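Local coordinates for protein Rab GDP-dissociation inhibitor (Saccharomyces cerevisiae, PDB 3CPI) that inhibits GDP release from Rab GTPases such as SEC4 and extracts GDP-bound YPT7 from vacuolar membranes, serving the yeast secretory pathway, at residues S114-F119 with K229-Y234; Q306-A311 with A395-P400; A311-N316 with A362-I367. All blocks are in the same frame, centred on the assembly; numbering follows the deposited sequence.

Contact 1: S114-F119 with K229-Y234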
loop_
_atom_site.group_PDB
_atom_site.type_symbol
_atom_site.label_atom_id
_atom_site.label_comp_id
_atom_site.label_asym_id
_atom_site.label_seq_id
_atom_site.Cartn_x
_atom_site.Cartn_y
_atom_site.Cartn_z
ATOM N N SER A 114 12.856 2.407 8.677
ATOM C CA SER A 114 13.778 2.053 9.759
ATOM C C SER A 114 13.349 0.902 10.677
ATOM O O SER A 114 14.202 0.242 11.277
ATOM C CB SER A 114 14.150 3.294 10.570
ATOM O OG SER A 114 14.946 4.164 9.779
ATOM N N GLY A 115 12.049 0.651 10.781
ATOM C CA GLY A 115 11.559 -0.373 11.693
ATOM C C GLY A 115 10.264 -1.038 11.284
ATOM O O GLY A 115 9.538 -0.548 10.409
ATOM N N SER A 116 9.984 -2.161 11.937
ATOM C CA SER A 116 8.763 -2.916 11.735
ATOM C C SER A 116 8.301 -3.422 13.101
ATOM O O SER A 116 9.019 -4.162 13.775
ATOM C CB SER A 116 9.005 -4.077 10.755
ATOM O OG SER A 116 7.799 -4.753 10.432
ATOM N N TYR A 117 7.099 -3.013 13.497
ATOM C CA TYR A 117 6.602 -3.251 14.843
ATOM C C TYR A 117 5.234 -3.931 14.866
ATOM O O TYR A 117 4.453 -3.841 13.916
ATOM C CB TYR A 117 6.543 -1.924 15.628
ATOM C CG TYR A 117 7.900 -1.404 16.060
ATOM C CD1 TYR A 117 8.752 -0.786 15.149
ATOM C CD2 TYR A 117 8.331 -1.526 17.388
ATOM C CE1 TYR A 117 9.993 -0.311 15.537
ATOM C CE2 TYR A 117 9.578 -1.053 17.785
ATOM C CZ TYR A 117 10.397 -0.443 16.853
ATOM O OH TYR A 117 11.635 0.031 17.220
ATOM N N VAL A 118 4.953 -4.595 15.978
ATOM C CA VAL A 118 3.657 -5.218 16.206
ATOM C C VAL A 118 3.158 -4.852 17.598
ATOM O O VAL A 118 3.933 -4.721 18.539
ATOM C CB VAL A 118 3.690 -6.785 15.973
ATOM C CG1 VAL A 118 4.584 -7.482 16.976
ATOM C CG2 VAL A 118 2.286 -7.381 15.993
ATOM N N PHE A 119 1.849 -4.688 17.705
ATOM C CA PHE A 119 1.191 -4.326 18.940
ATOM C C PHE A 119 0.786 -5.587 19.718
ATOM O O PHE A 119 0.239 -6.540 19.151
ATOM C CB PHE A 119 -0.020 -3.463 18.587
ATOM C CG PHE A 119 -0.868 -3.064 19.755
ATOM C CD1 PHE A 119 -0.689 -1.823 20.366
ATOM C CD2 PHE A 119 -1.873 -3.899 20.218
ATOM C CE1 PHE A 119 -1.486 -1.432 21.429
ATOM C CE2 PHE A 119 -2.673 -3.524 21.294
ATOM C CZ PHE A 119 -2.485 -2.283 21.896
ATOM N N LYS A 229 17.219 -3.292 8.226
ATOM C CA LYS A 229 16.411 -2.626 9.265
ATOM C C LYS A 229 14.934 -3.029 9.296
ATOM O O LYS A 229 14.365 -3.229 10.367
ATOM C CB LYS A 229 16.544 -1.103 9.171
ATOM C CG LYS A 229 17.913 -0.568 9.558
ATOM C CD LYS A 229 18.068 0.893 9.156
ATOM C CE LYS A 229 19.511 1.201 8.757
ATOM N NZ LYS A 229 19.653 2.535 8.089
ATOM N N SER A 230 14.317 -3.112 8.123
ATOM C CA SER A 230 12.939 -3.579 7.990
ATOM C C SER A 230 12.748 -4.095 6.561
ATOM O O SER A 230 13.631 -3.911 5.719
ATOM C CB SER A 230 11.940 -2.457 8.318
ATOM O OG SER A 230 11.648 -1.680 7.172
ATOM N N PRO A 231 11.606 -4.751 6.280
ATOM C CA PRO A 231 11.386 -5.219 4.917
ATOM C C PRO A 231 10.810 -4.150 3.984
ATOM O O PRO A 231 10.608 -4.425 2.810
ATOM C CB PRO A 231 10.372 -6.349 5.108
ATOM C CG PRO A 231 9.593 -5.960 6.319
ATOM C CD PRO A 231 10.482 -5.104 7.175
ATOM N N TYR A 232 10.581 -2.941 4.501
ATOM C CA TYR A 232 9.765 -1.939 3.818
ATOM C C TYR A 232 10.560 -0.791 3.239
ATOM O O TYR A 232 11.501 -0.298 3.871
ATOM C CB TYR A 232 8.705 -1.373 4.769
ATOM C CG TYR A 232 7.787 -2.433 5.309
ATOM C CD1 TYR A 232 6.924 -3.119 4.455
ATOM C CD2 TYR A 232 7.788 -2.767 6.671
ATOM C CE1 TYR A 232 6.090 -4.103 4.928
ATOM C CE2 TYR A 232 6.942 -3.754 7.159
ATOM C CZ TYR A 232 6.103 -4.422 6.272
ATOM O OH TYR A 232 5.260 -5.396 6.704
ATOM N N LEU A 233 10.144 -0.357 2.050
ATOM C CA LEU A 233 10.716 0.806 1.382
ATOM C C LEU A 233 9.688 1.933 1.203
ATOM O O LEU A 233 8.474 1.700 1.153
ATOM C CB LEU A 233 11.319 0.406 0.029
ATOM C CG LEU A 233 12.463 -0.622 0.021
ATOM C CD1 LEU A 233 12.668 -1.174 -1.377
ATOM C CD2 LEU A 233 13.767 -0.023 0.544
ATOM N N TYR A 234 10.194 3.156 1.105
ATOM C CA TYR A 234 9.368 4.329 0.915
ATOM C C TYR A 234 10.176 5.360 0.123
ATOM O O TYR A 234 11.364 5.561 0.411
ATOM C CB TYR A 234 8.935 4.883 2.267
ATOM C CG TYR A 234 7.899 5.983 2.190
ATOM C CD1 TYR A 234 6.581 5.705 1.828
ATOM C CD2 TYR A 234 8.237 7.300 2.500
ATOM C CE1 TYR A 234 5.619 6.721 1.767
ATOM C CE2 TYR A 234 7.292 8.318 2.445
ATOM C CZ TYR A 234 5.986 8.023 2.077
ATOM O OH TYR A 234 5.053 9.032 2.033
HETATM O O HOH W 1 16.835 3.530 7.562
#
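Ser-114 and Gly-115 run beside Lys-229 and Ser-230, but the touching parts diverge by 72° and no direct hydrogen bond joins them. The approach is closest where the backbone O of Ser-114 meets CB of Lys-229 at 3.4 Å. Beyond CB the lysine chain leads away, and its NZ donates to a water that in turn donates to OG of Ser-114; that hydroxyl is also bonded to Asp-326. Gly-115 suits its tight place, since a CB there would run into the ring of Tyr-117. Against its carbonyl group lies CB of Ser-230, 3.7 Å from Gly-115 C. With its OG set between backbone N and carbonyl carbon (chi1 88°), Ser-230 accepts from the backbone N of Tyr-232 at 3.1 Å, an ST turn, and is bonded to Val-113 O as well. Replacing Ser-230 by an alanine would probably leave the N-H of Tyr-232 and the carbonyl of Val-113 without this shared mate and let the turn relax. Ser-116 sends CB to CD of Pro-231 at 4.0 Å, while its OG, bonded to Tyr-220 of helix 210-227, reaches the edge of the Tyr-232 ring, 3.5 Å from CE2. Pro-231 CG lies over one face of that ring, toward its rim. Small Ser-116 and Ser-230 thus allow close approach, and the Ser-230 hydroxyl ties the turn to strand 232-235, whose Tyr-234 opens a YPT1-interacting region.

Contact 2: Q306-A311 with A395-P400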
loop_
_atom_site.group_PDB
_atom_site.type_symbol
_atom_site.label_atom_id
_atom_site.label_comp_id
_atom_site.label_asym_id
_atom_site.label_seq_id
_atom_site.Cartn_x
_atom_site.Cartn_y
_atom_site.Cartn_z
ATOM N N GLN A 306 -17.450 -1.492 2.631
ATOM C CA GLN A 306 -16.367 -1.046 3.502
ATOM C C GLN A 306 -16.118 0.459 3.467
ATOM O O GLN A 306 -16.128 1.083 2.409
ATOM C CB GLN A 306 -15.069 -1.790 3.171
ATOM C CG GLN A 306 -15.071 -3.256 3.573
ATOM C CD GLN A 306 -13.721 -3.924 3.351
ATOM O OE1 GLN A 306 -13.230 -4.654 4.216
ATOM N NE2 GLN A 306 -13.119 -3.681 2.188
ATOM N N ARG A 307 -15.904 1.027 4.647
ATOM C CA ARG A 307 -15.413 2.392 4.786
ATOM C C ARG A 307 -14.119 2.365 5.589
ATOM O O ARG A 307 -13.991 1.600 6.546
ATOM C CB ARG A 307 -16.452 3.280 5.469
ATOM C CG ARG A 307 -17.652 3.585 4.589
ATOM C CD ARG A 307 -18.911 3.854 5.395
ATOM N NE ARG A 307 -18.821 5.083 6.182
ATOM C CZ ARG A 307 -18.873 5.131 7.511
ATOM N NH1 ARG A 307 -19.028 4.016 8.222
ATOM N NH2 ARG A 307 -18.782 6.301 8.130
ATOM N N VAL A 308 -13.169 3.203 5.193
ATOM C CA VAL A 308 -11.875 3.306 5.876
ATOM C C VAL A 308 -11.706 4.673 6.564
ATOM O O VAL A 308 -11.991 5.724 5.974
ATOM C CB VAL A 308 -10.695 3.033 4.890
ATOM C CG1 VAL A 308 -10.767 3.963 3.672
ATOM C CG2 VAL A 308 -9.330 3.138 5.590
ATOM N N ILE A 309 -11.275 4.654 7.819
ATOM C CA ILE A 309 -10.867 5.887 8.481
ATOM C C ILE A 309 -9.347 6.012 8.436
ATOM O O ILE A 309 -8.631 5.056 8.760
ATOM C CB ILE A 309 -11.407 6.021 9.936
ATOM C CG1 ILE A 309 -11.039 7.404 10.506
ATOM C CG2 ILE A 309 -10.934 4.844 10.834
ATOM C CD1 ILE A 309 -11.656 7.725 11.857
ATOM N N ARG A 310 -8.878 7.183 8.003
ATOM C CA ARG A 310 -7.461 7.527 8.037
ATOM C C ARG A 310 -7.243 8.778 8.881
ATOM O O ARG A 310 -7.939 9.778 8.709
ATOM C CB ARG A 310 -6.896 7.709 6.623
ATOM C CG ARG A 310 -6.978 6.441 5.796
ATOM C CD ARG A 310 -6.161 6.474 4.524
ATOM N NE ARG A 310 -6.262 5.188 3.833
ATOM C CZ ARG A 310 -7.128 4.911 2.858
ATOM N NH1 ARG A 310 -7.975 5.837 2.422
ATOM N NH2 ARG A 310 -7.131 3.711 2.295
ATOM N N ALA A 311 -6.296 8.699 9.809
ATOM C CA ALA A 311 -5.914 9.845 10.629
ATOM C C ALA A 311 -4.448 10.178 10.397
ATOM O O ALA A 311 -3.562 9.432 10.815
ATOM C CB ALA A 311 -6.173 9.562 12.099
ATOM N N ALA A 395 -13.351 7.284 3.893
ATOM C CA ALA A 395 -13.537 6.980 2.484
ATOM C C ALA A 395 -14.265 5.649 2.359
ATOM O O ALA A 395 -13.997 4.722 3.121
ATOM C CB ALA A 395 -12.194 6.923 1.783
ATOM N N GLU A 396 -15.197 5.572 1.413
ATOM C CA GLU A 396 -15.884 4.328 1.091
ATOM C C GLU A 396 -15.118 3.631 -0.026
ATOM O O GLU A 396 -14.570 4.280 -0.920
ATOM C CB GLU A 396 -17.333 4.602 0.673
ATOM C CG GLU A 396 -18.201 3.349 0.532
ATOM C CD GLU A 396 -19.698 3.649 0.368
ATOM O OE1 GLU A 396 -20.079 4.821 0.110
ATOM O OE2 GLU A 396 -20.498 2.696 0.492
ATOM N N LEU A 397 -15.081 2.310 0.032
ATOM C CA LEU A 397 -14.281 1.528 -0.891
ATOM C C LEU A 397 -15.172 0.922 -1.951
ATOM O O LEU A 397 -16.184 0.305 -1.633
ATOM C CB LEU A 397 -13.498 0.437 -0.144
ATOM C CG LEU A 397 -12.556 0.846 0.999
ATOM C CD1 LEU A 397 -11.821 -0.390 1.543
ATOM C CD2 LEU A 397 -11.560 1.894 0.548
ATOM N N PHE A 398 -14.782 1.106 -3.210
ATOM C CA PHE A 398 -15.553 0.625 -4.343
ATOM C C PHE A 398 -14.818 -0.438 -5.153
ATOM O O PHE A 398 -13.588 -0.530 -5.116
ATOM C CB PHE A 398 -15.957 1.793 -5.238
ATOM C CG PHE A 398 -16.828 2.801 -4.548
ATOM C CD1 PHE A 398 -18.211 2.660 -4.556
ATOM C CD2 PHE A 398 -16.266 3.884 -3.879
ATOM C CE1 PHE A 398 -19.021 3.582 -3.915
ATOM C CE2 PHE A 398 -17.063 4.813 -3.229
ATOM C CZ PHE A 398 -18.443 4.663 -3.245
ATOM N N GLU A 399 -15.587 -1.237 -5.884
ATOM C CA GLU A 399 -15.039 -2.249 -6.777
ATOM C C GLU A 399 -15.870 -2.284 -8.067
ATOM O O GLU A 399 -17.020 -1.840 -8.068
ATOM C CB GLU A 399 -14.998 -3.624 -6.089
ATOM C CG GLU A 399 -16.366 -4.182 -5.704
ATOM C CD GLU A 399 -16.299 -5.588 -5.114
ATOM O OE1 GLU A 399 -15.364 -6.349 -5.439
ATOM O OE2 GLU A 399 -17.192 -5.931 -4.318
ATOM N N PRO A 400 -15.289 -2.786 -9.172
ATOM C CA PRO A 400 -16.060 -2.836 -10.416
ATOM C C PRO A 400 -17.245 -3.804 -10.324
ATOM O O PRO A 400 -17.187 -4.808 -9.594
ATOM C CB PRO A 400 -15.052 -3.347 -11.448
ATOM C CG PRO A 400 -13.712 -3.241 -10.807
ATOM C CD PRO A 400 -13.929 -3.329 -9.339
#
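Leu-397 lays its CD1 methyl against the side chain of Gln-306, 3.6 Å from NE2 and 3.9 Å from CB, so the aliphatic root and the amide nitrogen of the glutamine both pack on the leucine. The other branch, CD2, turns to Val-308 and meets CG1 at 3.8 Å. Val-308 CG1 lies between backbone N and carbonyl carbon (chi1 55°), which also brings it to CB of Ala-395, again at 3.8 Å; the small alanine leaves room for the branched valine opposite. These residues belong to antiparallel strands 301-315 and 389-400 of the large mixed sheet, whose short segments here run 138° apart. Val-308 and Ala-395 form a hydrogen-bonded pair, Val-308 N giving to Ala-395 O at 2.7 Å and Ala-395 N returning a bond to Val-308 O. A third bond runs from Leu-397 N to Gln-306 O at 2.9 Å. Between them Arg-307 and Glu-396 make a non-hydrogen-bonded pair on the other face, where CG of Arg-307 lies 4.1 Å from CB of Glu-396. Their charged ends do not meet: Arg-307 NE stays 6.2 Å from Glu-396 OE1, and the carboxylate bonds instead to Ser-303 through OE2. Long, charged side chains suit this pair, which is exposed to solvent. Val-308 CG2 sits over the centre of the Arg-310 guanidinium, whose NH2 donates to the backbone oxygens of Tyr-415 and Asp-416.

Contact 3: A311-N316 with A362-I367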
loop_
_atom_site.group_PDB
_atom_site.type_symbol
_atom_site.label_atom_id
_atom_site.label_comp_id
_atom_site.label_asym_id
_atom_site.label_seq_id
_atom_site.Cartn_x
_atom_site.Cartn_y
_atom_site.Cartn_z
ATOM N N ALA A 311 -6.296 8.699 9.809
ATOM C CA ALA A 311 -5.914 9.845 10.629
ATOM C C ALA A 311 -4.448 10.178 10.397
ATOM O O ALA A 311 -3.562 9.432 10.815
ATOM C CB ALA A 311 -6.173 9.562 12.099
ATOM N N ILE A 312 -4.200 11.285 9.704
ATOM C CA ILE A 312 -2.841 11.790 9.516
ATOM C C ILE A 312 -2.470 12.646 10.737
ATOM O O ILE A 312 -3.030 13.729 10.949
ATOM C CB ILE A 312 -2.692 12.603 8.202
ATOM C CG1 ILE A 312 -3.067 11.748 6.984
ATOM C CG2 ILE A 312 -1.269 13.143 8.058
ATOM C CD1 ILE A 312 -3.020 12.483 5.640
ATOM N N CYS A 313 -1.548 12.142 11.548
ATOM C CA CYS A 313 -1.137 12.833 12.773
ATOM C C CYS A 313 0.241 13.450 12.596
ATOM O O CYS A 313 1.116 12.862 11.951
ATOM C CB CYS A 313 -1.129 11.875 13.968
ATOM S SG CYS A 313 -2.657 10.953 14.195
ATOM N N ILE A 314 0.421 14.645 13.157
ATOM C CA ILE A 314 1.730 15.291 13.183
ATOM C C ILE A 314 2.280 15.253 14.601
ATOM O O ILE A 314 1.569 15.554 15.563
ATOM C CB ILE A 314 1.685 16.748 12.679
ATOM C CG1 ILE A 314 1.187 16.801 11.230
ATOM C CG2 ILE A 314 3.077 17.392 12.782
ATOM C CD1 ILE A 314 1.004 18.212 10.684
ATOM N N LEU A 315 3.546 14.865 14.714
ATOM C CA LEU A 315 4.233 14.787 15.995
ATOM C C LEU A 315 5.495 15.655 15.959
ATOM O O LEU A 315 6.043 15.909 14.883
ATOM C CB LEU A 315 4.602 13.330 16.312
ATOM C CG LEU A 315 3.658 12.177 15.925
ATOM C CD1 LEU A 315 4.346 10.855 16.192
ATOM C CD2 LEU A 315 2.290 12.234 16.639
ATOM N N ASN A 316 5.937 16.107 17.135
ATOM C CA ASN A 316 7.189 16.870 17.295
ATOM C C ASN A 316 8.313 16.017 17.884
ATOM O O ASN A 316 9.386 16.530 18.234
ATOM C CB ASN A 316 6.964 18.086 18.207
ATOM C CG ASN A 316 6.186 19.201 17.525
ATOM O OD1 ASN A 316 5.826 19.104 16.342
ATOM N ND2 ASN A 316 5.917 20.272 18.274
ATOM N N ALA A 362 2.504 10.413 11.354
ATOM C CA ALA A 362 2.002 9.116 11.774
ATOM C C ALA A 362 0.597 8.964 11.228
ATOM O O ALA A 362 -0.315 9.659 11.665
ATOM C CB ALA A 362 2.000 9.009 13.288
ATOM N N ILE A 363 0.435 8.068 10.257
ATOM C CA ILE A 363 -0.848 7.893 9.584
ATOM C C ILE A 363 -1.514 6.586 10.008
ATOM O O ILE A 363 -0.975 5.502 9.798
ATOM C CB ILE A 363 -0.695 7.969 8.042
ATOM C CG1 ILE A 363 0.051 9.249 7.626
ATOM C CG2 ILE A 363 -2.056 7.908 7.341
ATOM C CD1 ILE A 363 1.566 9.093 7.471
ATOM N N ILE A 364 -2.694 6.700 10.604
ATOM C CA ILE A 364 -3.414 5.543 11.126
ATOM C C ILE A 364 -4.594 5.223 10.225
ATOM O O ILE A 364 -5.312 6.125 9.787
ATOM C CB ILE A 364 -3.891 5.783 12.578
ATOM C CG1 ILE A 364 -2.700 6.122 13.483
ATOM C CG2 ILE A 364 -4.662 4.574 13.119
ATOM C CD1 ILE A 364 -3.089 6.867 14.732
ATOM N N SER A 365 -4.787 3.935 9.949
ATOM C CA SER A 365 -5.870 3.480 9.078
ATOM C C SER A 365 -6.444 2.126 9.488
ATOM O O SER A 365 -5.715 1.222 9.917
ATOM C CB SER A 365 -5.397 3.426 7.627
ATOM O OG SER A 365 -4.250 2.613 7.520
ATOM N N THR A 366 -7.762 2.001 9.348
ATOM C CA THR A 366 -8.467 0.743 9.576
ATOM C C THR A 366 -9.831 0.741 8.896
ATOM O O THR A 366 -10.366 1.801 8.557
ATOM C CB THR A 366 -8.637 0.431 11.084
ATOM O OG1 THR A 366 -8.952 -0.956 11.245
ATOM C CG2 THR A 366 -9.749 1.289 11.724
ATOM N N ILE A 367 -10.382 -0.457 8.701
ATOM C CA ILE A 367 -11.755 -0.625 8.236
ATOM C C ILE A 367 -12.703 -0.364 9.414
ATOM O O ILE A 367 -12.579 -0.986 10.473
ATOM C CB ILE A 367 -12.000 -2.045 7.627
ATOM C CG1 ILE A 367 -11.082 -2.302 6.422
ATOM C CG2 ILE A 367 -13.467 -2.236 7.213
ATOM C CD1 ILE A 367 -11.290 -1.335 5.251
#
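Ala-311, Ile-312 and Cys-313 pair with Ile-364, Ile-363 and Ala-362 as antiparallel strands. Four backbone hydrogen bonds carry the pairing. Ala-311 and Ile-364 exchange two, Ala-311 N to Ile-364 O at 2.8 Å and Ile-364 N to Ala-311 O at 2.9 Å; Cys-313 and Ala-362 exchange the other two, with Ala-362 N to Cys-313 O nearly straight at 173°. A CA-H...O contact supplements them, from Ile-363 CA to Ala-311 O at 3.4 Å. The side chains add apolar contacts. Ile-312 and Ile-363, the non-hydrogen-bonded pair, lie side by side pointing the same way, with CG1 of Ile-312 4.0 Å from CG2 of Ile-363. On the other face Cys-313 has SG anti to its carbonyl carbon (chi1 -52°), which sets the sulfur diagonally 4.1 Å from CD1 of Ile-364. Leu-315 brings CD1 to within 4.2 Å of CB of Ala-362, whose small side chain accommodates it. Beta-branched isoleucines suit such buried strands, filling space close to the backbone. Helix 378-381 covers the Cys-313 face, with Phe-381 touching Ala-311, Cys-313 and Ile-364, while strands 389-400 and 343-349 flank the pair within the sheet.

Overall arrangement
Contacts 2 and 3 share strand 301-315 and meet at Ala-311: the strand pairs with 389-400 on one edge and 360-367 on the other, and Ile-309 N probably bonds to Thr-366 O across the join. Both rely on antiparallel backbone bonds, but contact 3 is wholly buried and apolar, whereas contact 2 is only partly buried and includes an exposed arginine-glutamate pair. Contact 1 touches neither, its centre about 16 Å from that of contact 3 and 25 Å from that of contact 2. It reaches the same large mixed sheet through strands 110-120 and 232-235; though mostly buried, its segments are joined by van der Waals contacts and one bridging water, without direct hydrogen bonds.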